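Local coordinates for putative uncharacterized protein lp_3323 (Lactobacillus plantarum, PDB 3DC7) that is of unknown function but, as a member of the GDSL-like lipase/acylhydrolase family, probably hydrolyses ester bonds, at residues 23-28 with 78-83. Sequence-based numbering, arbitrary orientation.
Sequences RPAWLG and AIPEDA
The methyl group of A25 sits among three apolar side chains of the loop 78-83. A25 CB lies 3.9 Å from I79 CG2, with P80 CD and A83 CB slightly farther off, and the small side chain suits a place where loop and strand run so near each other. I79 is branched and reaches two residues of the strand: with CG2 anti to its backbone N that methyl meets A25, while the longer arm carries CD1 to within 4.4 Å of L27 CD2. L58 and I86, from the flanking strands 56-59 and 85-89, also pack against I79. On the other face of strand 24-28, P24 and W26 turn away toward helix 42-50.

Outward, P80 opens a type I turn closed by A83 N bonding to P80 O; the turn uses only the carbonyl of its first residue, which a proline can supply. A83 CA comes up to R23 O, a CA-H...O contact of 3.5 Å. R23 has the length and the N-H groups to reach the turn: NE donates to D82 O over 2.8 Å, nearly straight (171° at the hydrogen), the oxygen practically in the guanidinium plane. A bend at chi3 (-43°) brings NE round beside that oxygen; NH1 forms a salt bridge with E53. The D82 side chain crosses that of R23 at about a right angle, their flat groups 21° apart, and OD2, 3.8 Å from R23 NE but well out of the guanidinium plane, adds only a long charge contact; R54 is the stronger partner, at OD1. A leucine in place of R23 would probably leave D82 O without this donor and E53 without this salt bridge.

Loop 78-83 ends a beta-alpha-beta crossover from strand 56-59 through helix 72-75 to strand 85-89, skipping over strand 24-28, consistent with the alpha/beta/alpha fold of SGNH hydrolases.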
loop_
_atom_site.group_PDB
_atom_site.type_symbol
_atom_site.label_atom_id
_atom_site.label_comp_id
_atom_site.label_asym_id
_atom_site.label_seq_id
_atom_site.Cartn_x
_atom_site.Cartn_y
_atom_site.Cartn_z
ATOM N N ARG A 23 10.125 24.235 -7.048
ATOM C CA ARG A 23 11.569 24.012 -6.990
ATOM C C ARG A 23 11.914 22.559 -6.657
ATOM O O ARG A 23 12.559 22.286 -5.628
ATOM C CB ARG A 23 12.217 24.958 -5.965
ATOM C CG ARG A 23 12.288 26.421 -6.414
ATOM C CD ARG A 23 12.759 27.370 -5.302
ATOM N NE ARG A 23 12.147 27.099 -3.997
ATOM C CZ ARG A 23 10.950 27.535 -3.613
ATOM N NH1 ARG A 23 10.201 28.275 -4.430
ATOM N NH2 ARG A 23 10.498 27.223 -2.406
ATOM N N PRO A 24 11.492 21.613 -7.526
ATOM C CA PRO A 24 11.786 20.203 -7.244
ATOM C C PRO A 24 13.265 19.882 -7.419
ATOM O O PRO A 24 13.955 20.528 -8.215
ATOM C CB PRO A 24 10.977 19.458 -8.299
ATOM C CG PRO A 24 10.871 20.426 -9.444
ATOM C CD PRO A 24 10.757 21.779 -8.794
ATOM N N ALA A 25 13.742 18.887 -6.682
ATOM C CA ALA A 25 15.094 18.383 -6.864
ATOM C C ALA A 25 15.008 16.874 -7.096
ATOM O O ALA A 25 14.354 16.154 -6.349
ATOM C CB ALA A 25 15.942 18.698 -5.650
ATOM N N TRP A 26 15.693 16.410 -8.128
ATOM C CA TRP A 26 15.586 15.030 -8.590
ATOM C C TRP A 26 16.922 14.321 -8.435
ATOM O O TRP A 26 17.859 14.576 -9.187
ATOM C CB TRP A 26 15.144 15.028 -10.053
ATOM C CG TRP A 26 13.897 15.862 -10.304
ATOM C CD1 TRP A 26 13.853 17.160 -10.729
ATOM C CD2 TRP A 26 12.531 15.443 -10.156
ATOM N NE1 TRP A 26 12.548 17.577 -10.861
ATOM C CE2 TRP A 26 11.714 16.547 -10.512
ATOM C CE3 TRP A 26 11.916 14.248 -9.751
ATOM C CZ2 TRP A 26 10.315 16.493 -10.470
ATOM C CZ3 TRP A 26 10.508 14.192 -9.719
ATOM C CH2 TRP A 26 9.734 15.308 -10.074
ATOM N N LEU A 27 17.014 13.446 -7.437
ATOM C CA LEU A 27 18.246 12.703 -7.176
ATOM C C LEU A 27 18.119 11.288 -7.710
ATOM O O LEU A 27 17.211 10.560 -7.318
ATOM C CB LEU A 27 18.546 12.696 -5.672
ATOM C CG LEU A 27 19.785 11.959 -5.150
ATOM C CD1 LEU A 27 21.079 12.594 -5.644
ATOM C CD2 LEU A 27 19.759 11.874 -3.611
ATOM N N GLY A 28 19.018 10.890 -8.607
ATOM C CA GLY A 28 18.945 9.553 -9.192
ATOM C C GLY A 28 20.093 9.111 -10.075
ATOM O O GLY A 28 21.197 9.615 -9.982
ATOM N N ALA A 78 24.293 17.857 -2.202
ATOM C CA ALA A 78 24.270 18.880 -3.263
ATOM C C ALA A 78 22.867 19.395 -3.612
ATOM O O ALA A 78 22.724 20.299 -4.441
ATOM C CB ALA A 78 24.972 18.359 -4.530
ATOM N N ILE A 79 21.838 18.803 -3.006
ATOM C CA ILE A 79 20.459 19.280 -3.165
ATOM C C ILE A 79 20.390 20.735 -2.661
ATOM O O ILE A 79 20.892 21.042 -1.570
ATOM C CB ILE A 79 19.425 18.337 -2.436
ATOM C CG1 ILE A 79 19.375 16.950 -3.102
ATOM C CG2 ILE A 79 18.027 18.940 -2.394
ATOM C CD1 ILE A 79 18.689 15.865 -2.242
ATOM N N PRO A 80 19.802 21.640 -3.472
ATOM C CA PRO A 80 19.670 23.062 -3.093
ATOM C C PRO A 80 18.951 23.247 -1.757
ATOM O O PRO A 80 17.981 22.528 -1.463
ATOM C CB PRO A 80 18.816 23.639 -4.216
ATOM C CG PRO A 80 19.006 22.712 -5.364
ATOM C CD PRO A 80 19.226 21.363 -4.803
ATOM N N GLU A 81 19.419 24.199 -0.955
ATOM C CA GLU A 81 18.843 24.437 0.380
ATOM C C GLU A 81 17.338 24.813 0.369
ATOM O O GLU A 81 16.603 24.504 1.317
ATOM C CB GLU A 81 19.689 25.445 1.173
ATOM C CG GLU A 81 20.669 24.770 2.152
ATOM C CD GLU A 81 22.118 25.289 2.061
ATOM O OE1 GLU A 81 22.324 26.504 1.806
ATOM O OE2 GLU A 81 23.059 24.473 2.261
ATOM N N ASP A 82 16.887 25.449 -0.709
ATOM C CA ASP A 82 15.478 25.842 -0.830
ATOM C C ASP A 82 14.663 24.960 -1.799
ATOM O O ASP A 82 13.683 25.413 -2.405
ATOM C CB ASP A 82 15.370 27.325 -1.202
ATOM C CG ASP A 82 16.005 27.637 -2.540
ATOM O OD1 ASP A 82 16.938 26.907 -2.955
ATOM O OD2 ASP A 82 15.572 28.627 -3.176
ATOM N N ALA A 83 15.068 23.701 -1.939
ATOM C CA ALA A 83 14.261 22.704 -2.634
ATOM C C ALA A 83 12.904 22.596 -1.944
ATOM O O ALA A 83 12.847 22.523 -0.718
ATOM C CB ALA A 83 14.962 21.368 -2.612
#